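Local coordinates for 4-alpha-glucanotransferase (Aquifex aeolicus, PDB 1TZ7), which is an amylomaltase, also known as disproportionating enzyme (D-enzyme), a single-chain protein built around an eight-stranded parallel beta/alpha barrel, at residues G258-F263 with L355-D360; D306-F311 with R363-T368. One frame throughout, in Å; residues are numbered along the deposited sequence.

Contact 1. Residues G258-F263 with L355-D360; sequences GVPPDF and LGFITD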
loop_
_atom_site.group_PDB
_atom_site.type_symbol
_atom_site.label_atom_id
_atom_site.label_comp_id
_atom_site.label_asym_id
_atom_site.label_seq_id
_atom_site.Cartn_x
_atom_site.Cartn_y
_atom_site.Cartn_z
ATOM N N GLY A 258 -12.467 -3.233 12.585
ATOM C CA GLY A 258 -11.804 -4.482 12.894
ATOM C C GLY A 258 -12.404 -5.633 12.111
ATOM O O GLY A 258 -13.102 -5.423 11.118
ATOM N N VAL A 259 -12.122 -6.853 12.557
ATOM C CA VAL A 259 -12.791 -8.046 12.037
ATOM C C VAL A 259 -13.114 -9.007 13.190
ATOM O O VAL A 259 -12.446 -8.989 14.224
ATOM C CB VAL A 259 -11.911 -8.777 10.983
ATOM C CG1 VAL A 259 -11.936 -8.031 9.658
ATOM C CG2 VAL A 259 -10.482 -8.935 11.485
ATOM N N PRO A 260 -14.141 -9.840 13.012
ATOM C CA PRO A 260 -14.622 -10.711 14.091
ATOM C C PRO A 260 -13.668 -11.873 14.372
ATOM O O PRO A 260 -12.738 -12.091 13.603
ATOM C CB PRO A 260 -15.957 -11.233 13.547
ATOM C CG PRO A 260 -15.806 -11.192 12.073
ATOM C CD PRO A 260 -14.916 -10.021 11.771
ATOM N N PRO A 261 -13.899 -12.601 15.466
ATOM C CA PRO A 261 -13.109 -13.800 15.783
ATOM C C PRO A 261 -13.147 -14.845 14.661
ATOM O O PRO A 261 -14.223 -15.140 14.136
ATOM C CB PRO A 261 -13.793 -14.347 17.048
ATOM C CG PRO A 261 -14.523 -13.180 17.631
ATOM C CD PRO A 261 -14.928 -12.327 16.486
ATOM N N ASP A 262 -11.981 -15.391 14.308
ATOM C CA ASP A 262 -11.893 -16.454 13.301
ATOM C C ASP A 262 -11.736 -17.806 13.994
ATOM O O ASP A 262 -11.978 -17.928 15.193
ATOM C CB ASP A 262 -10.691 -16.225 12.353
ATOM C CG ASP A 262 -10.400 -14.754 12.104
ATOM O OD1 ASP A 262 -10.757 -13.914 12.952
ATOM O OD2 ASP A 262 -9.805 -14.350 11.084
ATOM N N PHE A 263 -11.330 -18.817 13.229
ATOM C CA PHE A 263 -10.690 -20.008 13.800
ATOM C C PHE A 263 -9.156 -19.875 13.744
ATOM O O PHE A 263 -8.435 -20.573 14.465
ATOM C CB PHE A 263 -11.160 -21.293 13.074
ATOM C CG PHE A 263 -10.746 -21.367 11.617
ATOM C CD1 PHE A 263 -11.520 -20.763 10.622
ATOM C CD2 PHE A 263 -9.592 -22.054 11.239
ATOM C CE1 PHE A 263 -11.142 -20.835 9.277
ATOM C CE2 PHE A 263 -9.212 -22.130 9.894
ATOM C CZ PHE A 263 -9.991 -21.519 8.917
ATOM N N LEU A 355 -9.466 -11.584 0.273
ATOM C CA LEU A 355 -9.025 -12.681 1.111
ATOM C C LEU A 355 -9.584 -12.496 2.529
ATOM O O LEU A 355 -9.482 -11.411 3.110
ATOM C CB LEU A 355 -7.488 -12.727 1.152
ATOM C CG LEU A 355 -6.765 -12.609 -0.205
ATOM C CD1 LEU A 355 -5.320 -12.135 -0.018
ATOM C CD2 LEU A 355 -6.799 -13.929 -0.948
ATOM N N GLY A 356 -10.182 -13.549 3.072
ATOM C CA GLY A 356 -10.588 -13.559 4.469
ATOM C C GLY A 356 -11.971 -12.965 4.689
ATOM O O GLY A 356 -12.281 -11.872 4.193
ATOM N N PHE A 357 -12.804 -13.689 5.441
ATOM C CA PHE A 357 -14.180 -13.267 5.719
ATOM C C PHE A 357 -14.966 -13.038 4.432
ATOM O O PHE A 357 -15.737 -12.087 4.329
ATOM C CB PHE A 357 -14.192 -11.989 6.575
ATOM C CG PHE A 357 -13.352 -12.080 7.813
ATOM C CD1 PHE A 357 -13.810 -12.770 8.930
ATOM C CD2 PHE A 357 -12.096 -11.479 7.866
ATOM C CE1 PHE A 357 -13.032 -12.858 10.078
ATOM C CE2 PHE A 357 -11.317 -11.565 9.013
ATOM C CZ PHE A 357 -11.785 -12.255 10.117
ATOM N N ILE A 358 -14.775 -13.914 3.454
ATOM C CA ILE A 358 -15.484 -13.796 2.187
ATOM C C ILE A 358 -16.803 -14.577 2.227
ATOM O O ILE A 358 -16.842 -15.730 2.651
ATOM C CB ILE A 358 -14.587 -14.273 1.001
ATOM C CG1 ILE A 358 -15.259 -13.957 -0.333
ATOM C CG2 ILE A 358 -14.282 -15.778 1.107
ATOM C CD1 ILE A 358 -14.286 -13.753 -1.465
ATOM N N THR A 359 -17.880 -13.924 1.798
ATOM C CA THR A 359 -19.161 -14.593 1.578
ATOM C C THR A 359 -19.562 -14.476 0.111
ATOM O O THR A 359 -18.897 -13.790 -0.672
ATOM C CB THR A 359 -20.252 -13.965 2.454
ATOM O OG1 THR A 359 -20.385 -12.573 2.143
ATOM C CG2 THR A 359 -19.860 -13.985 3.937
ATOM N N ASP A 360 -20.654 -15.141 -0.253
ATOM C CA ASP A 360 -21.172 -15.088 -1.621
ATOM C C ASP A 360 -21.699 -13.688 -1.970
ATOM O O ASP A 360 -21.663 -13.283 -3.119
ATOM C CB ASP A 360 -22.282 -16.127 -1.811
ATOM C CG ASP A 360 -21.739 -17.537 -2.013
ATOM O OD1 ASP A 360 -22.531 -18.497 -1.925
ATOM O OD2 ASP A 360 -20.538 -17.776 -2.263
#

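Contact 2. Residues D306-F311 with R363-T368; sequences DHFRGF and RYLRET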
loop_
_atom_site.group_PDB
_atom_site.type_symbol
_atom_site.label_atom_id
_atom_site.label_comp_id
_atom_site.label_asym_id
_atom_site.label_seq_id
_atom_site.Cartn_x
_atom_site.Cartn_y
_atom_site.Cartn_z
ATOM N N ASP A 306 -7.842 -2.683 -0.513
ATOM C CA ASP A 306 -7.645 -3.350 0.759
ATOM C C ASP A 306 -8.988 -3.606 1.472
ATOM O O ASP A 306 -9.840 -2.731 1.539
ATOM C CB ASP A 306 -6.731 -2.491 1.638
ATOM C CG ASP A 306 -6.574 -3.038 3.026
ATOM O OD1 ASP A 306 -5.969 -4.124 3.175
ATOM O OD2 ASP A 306 -7.017 -2.444 4.043
ATOM N N HIS A 307 -9.149 -4.820 1.996
ATOM C CA HIS A 307 -10.369 -5.217 2.697
ATOM C C HIS A 307 -11.628 -4.931 1.843
ATOM O O HIS A 307 -12.583 -4.289 2.308
ATOM C CB HIS A 307 -10.471 -4.509 4.059
ATOM C CG HIS A 307 -11.471 -5.131 4.978
ATOM N ND1 HIS A 307 -11.523 -6.490 5.208
ATOM C CD2 HIS A 307 -12.471 -4.587 5.714
ATOM C CE1 HIS A 307 -12.505 -6.756 6.051
ATOM N NE2 HIS A 307 -13.096 -5.619 6.375
ATOM N N PHE A 308 -11.614 -5.418 0.603
ATOM C CA PHE A 308 -12.705 -5.178 -0.343
ATOM C C PHE A 308 -14.076 -5.564 0.239
ATOM O O PHE A 308 -15.071 -4.926 -0.048
ATOM C CB PHE A 308 -12.462 -5.954 -1.643
ATOM C CG PHE A 308 -13.581 -5.840 -2.631
ATOM C CD1 PHE A 308 -13.639 -4.771 -3.516
ATOM C CD2 PHE A 308 -14.594 -6.798 -2.674
ATOM C CE1 PHE A 308 -14.677 -4.659 -4.427
ATOM C CE2 PHE A 308 -15.641 -6.684 -3.593
ATOM C CZ PHE A 308 -15.677 -5.617 -4.465
ATOM N N ARG A 309 -14.110 -6.612 1.055
ATOM C CA ARG A 309 -15.374 -7.120 1.588
ATOM C C ARG A 309 -16.094 -6.063 2.450
ATOM O O ARG A 309 -17.306 -6.135 2.649
ATOM C CB ARG A 309 -15.137 -8.400 2.402
ATOM C CG ARG A 309 -14.543 -8.167 3.795
ATOM C CD ARG A 309 -15.569 -8.159 4.913
ATOM N NE ARG A 309 -16.326 -9.417 4.980
ATOM C CZ ARG A 309 -17.638 -9.531 4.717
ATOM N NH1 ARG A 309 -18.229 -10.711 4.802
ATOM N NH2 ARG A 309 -18.354 -8.466 4.368
ATOM N N GLY A 310 -15.335 -5.086 2.950
ATOM C CA GLY A 310 -15.900 -3.986 3.718
ATOM C C GLY A 310 -16.880 -3.105 2.937
ATOM O O GLY A 310 -17.668 -2.377 3.532
ATOM N N PHE A 311 -16.821 -3.166 1.606
ATOM C CA PHE A 311 -17.741 -2.397 0.762
ATOM C C PHE A 311 -19.123 -3.061 0.705
ATOM O O PHE A 311 -20.114 -2.418 0.373
ATOM C CB PHE A 311 -17.171 -2.243 -0.649
ATOM C CG PHE A 311 -15.921 -1.393 -0.715
ATOM C CD1 PHE A 311 -14.729 -1.923 -1.191
ATOM C CD2 PHE A 311 -15.941 -0.065 -0.304
ATOM C CE1 PHE A 311 -13.580 -1.145 -1.253
ATOM C CE2 PHE A 311 -14.793 0.712 -0.363
ATOM C CZ PHE A 311 -13.612 0.167 -0.841
ATOM N N ARG A 363 -18.612 -11.961 -3.119
ATOM C CA ARG A 363 -18.210 -12.456 -4.440
ATOM C C ARG A 363 -19.134 -11.896 -5.527
ATOM O O ARG A 363 -18.685 -11.556 -6.607
ATOM C CB ARG A 363 -18.229 -13.985 -4.472
ATOM C CG ARG A 363 -17.127 -14.639 -3.649
ATOM C CD ARG A 363 -17.155 -16.171 -3.675
ATOM N NE ARG A 363 -17.466 -16.731 -2.361
ATOM C CZ ARG A 363 -16.563 -17.238 -1.519
ATOM N NH1 ARG A 363 -15.272 -17.266 -1.843
ATOM N NH2 ARG A 363 -16.955 -17.720 -0.346
ATOM N N TYR A 364 -20.425 -11.795 -5.218
ATOM C CA TYR A 364 -21.386 -11.240 -6.162
ATOM C C TYR A 364 -21.124 -9.769 -6.441
ATOM O O TYR A 364 -21.231 -9.333 -7.567
ATOM C CB TYR A 364 -22.806 -11.409 -5.658
ATOM C CG TYR A 364 -23.840 -11.022 -6.688
ATOM C CD1 TYR A 364 -24.087 -11.837 -7.787
ATOM C CD2 TYR A 364 -24.557 -9.831 -6.576
ATOM C CE1 TYR A 364 -25.027 -11.486 -8.744
ATOM C CE2 TYR A 364 -25.502 -9.471 -7.530
ATOM C CZ TYR A 364 -25.731 -10.308 -8.614
ATOM O OH TYR A 364 -26.662 -9.968 -9.565
ATOM N N LEU A 365 -20.786 -9.007 -5.400
ATOM C CA LEU A 365 -20.448 -7.588 -5.572
ATOM C C LEU A 365 -19.237 -7.448 -6.475
ATOM O O LEU A 365 -19.248 -6.674 -7.416
ATOM C CB LEU A 365 -20.169 -6.923 -4.218
ATOM C CG LEU A 365 -19.729 -5.449 -4.271
ATOM C CD1 LEU A 365 -20.859 -4.565 -4.783
ATOM C CD2 LEU A 365 -19.255 -4.978 -2.903
ATOM N N ARG A 366 -18.196 -8.216 -6.178
ATOM C CA ARG A 366 -16.970 -8.188 -6.954
ATOM C C ARG A 366 -17.244 -8.500 -8.433
ATOM O O ARG A 366 -16.811 -7.776 -9.310
ATOM C CB ARG A 366 -15.965 -9.195 -6.386
ATOM C CG ARG A 366 -14.541 -9.000 -6.882
ATOM C CD ARG A 366 -13.879 -10.270 -7.360
ATOM N NE ARG A 366 -13.927 -11.322 -6.356
ATOM C CZ ARG A 366 -14.367 -12.565 -6.580
ATOM N NH1 ARG A 366 -14.804 -12.922 -7.785
ATOM N NH2 ARG A 366 -14.368 -13.456 -5.594
ATOM N N GLU A 367 -17.973 -9.581 -8.681
ATOM C CA GLU A 367 -18.143 -10.101 -10.037
ATOM C C GLU A 367 -19.171 -9.291 -10.830
ATOM O O GLU A 367 -19.144 -9.275 -12.053
ATOM C CB GLU A 367 -18.555 -11.573 -9.993
ATOM C CG GLU A 367 -17.439 -12.505 -9.527
ATOM C CD GLU A 367 -17.742 -13.976 -9.788
ATOM O OE1 GLU A 367 -18.920 -14.311 -10.054
ATOM O OE2 GLU A 367 -16.802 -14.793 -9.724
ATOM N N THR A 368 -20.073 -8.618 -10.122
ATOM C CA THR A 368 -21.051 -7.747 -10.766
ATOM C C THR A 368 -20.341 -6.612 -11.511
ATOM O O THR A 368 -20.784 -6.187 -12.577
ATOM C CB THR A 368 -22.031 -7.158 -9.709
ATOM O OG1 THR A 368 -22.938 -8.173 -9.267
ATOM C CG2 THR A 368 -22.940 -6.096 -10.328
#

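Contact 1. Residues G258-F263 with L355-D360
The ring of F357 is bordered by V259, P260 and D262, with P260 CD and V259 CB on one side of its plane and D262 OD2 on the other. Over the first face lies the pyrrolidine of P260: CD of P260 is 4.2 Å from the F357 ring centroid and 28° off the normal, a CH-pi contact. CG of P260 adds an apolar touch at CE1 of F357 (3.8 Å), the two side chains approaching from opposite directions. V259 and D262 come in obliquely. V259 meets the ring through its branch point, CB lying 3.5 Å from CE2 of F357, with CG1 and CG2 both close to the same ring carbon; a beta-branched residue suits this place because it brings three carbons to one spot. The carboxylate of D262 stands across the ring's far end, its plane 73° from the ring plane. The phenylalanine springs from a left-handed backbone (phi 57°), and with CG anti to its own carbonyl carbon the ring extends toward the 258-263 chain. The contact thus joins the loop between barrel strand 350-352 and helix 360-368 to the end of antiparallel-sheet strand 255-259, where V259 also rests against W271. No hydrogen bond links the two segments: apolar and CH-pi packing carry the association, and the D262 carboxylate merely lies obliquely near CZ of F357, OD2 at 3.0 Å.

Contact 2. Residues D306-F311 with R363-T368
In the beta/alpha barrel, the short 3-10 turn 308-311 that follows strand 302-305 packs against helix 360-368, which follows the adjacent parallel strand 350-352 and leads back toward the sheet at 373-376. F308 and L365 form the centre of this buried contact. F308 has CG anti to its backbone N (chi1 176°), which extends the ring from the turn to the helix, and its leading atom CZ comes 4.0 Å from CD2 of L365. A long, flat aromatic residue suits the place because it bridges the gap between turn and helix, whose nearest CA atoms, those of F308 and R366, are 8.4 Å apart. The ring meets the helix backbone as well as the leucine, CZ of F308 lying 3.8 Å from CA of R366, while CE2 of F308 is 3.8 Å from the side-chain atom CB of R366. F308 also touches A352, I371 and, on the same helix, V362. The same methyl, CD2 of L365, serves F311 too, standing 4.1 Å from CB of F311; the F311 ring itself leads off from the helix, toward edge-to-face pairs with W289 and F338. A branched leucine suits its position, since one methyl reaches both phenylalanines. R366 contributes only the root of its side chain to this apolar patch. Its chain bends at chi2 and chi3, carrying the guanidinium away from F308, where NE forms a salt bridge with D354 and NH1 makes a weak bond, 3.4 Å long, to OE2 of E367.

Overall arrangement
From the N terminus, the chain first supplies 258-263 at the end of strand 255-259 in the antiparallel sheet, then 306-311 after barrel strand 302-305, then 355-360 after strand 350-352, and finally 363-368 on the helix that follows. Contact 1 closes a loop from 258-263 to 355-360; contact 2 opens inside that loop and closes beyond it, so the two cross. Their centres are about 13 Å apart, and they touch directly: NE of R309 probably donates a hydrogen bond to F357 O, and V259 packs on H307. Contact 1 ties the antiparallel sheet to the loop before helix 360-368; contact 2 ties the connection between strands 302-305 and 313-318 to that helix.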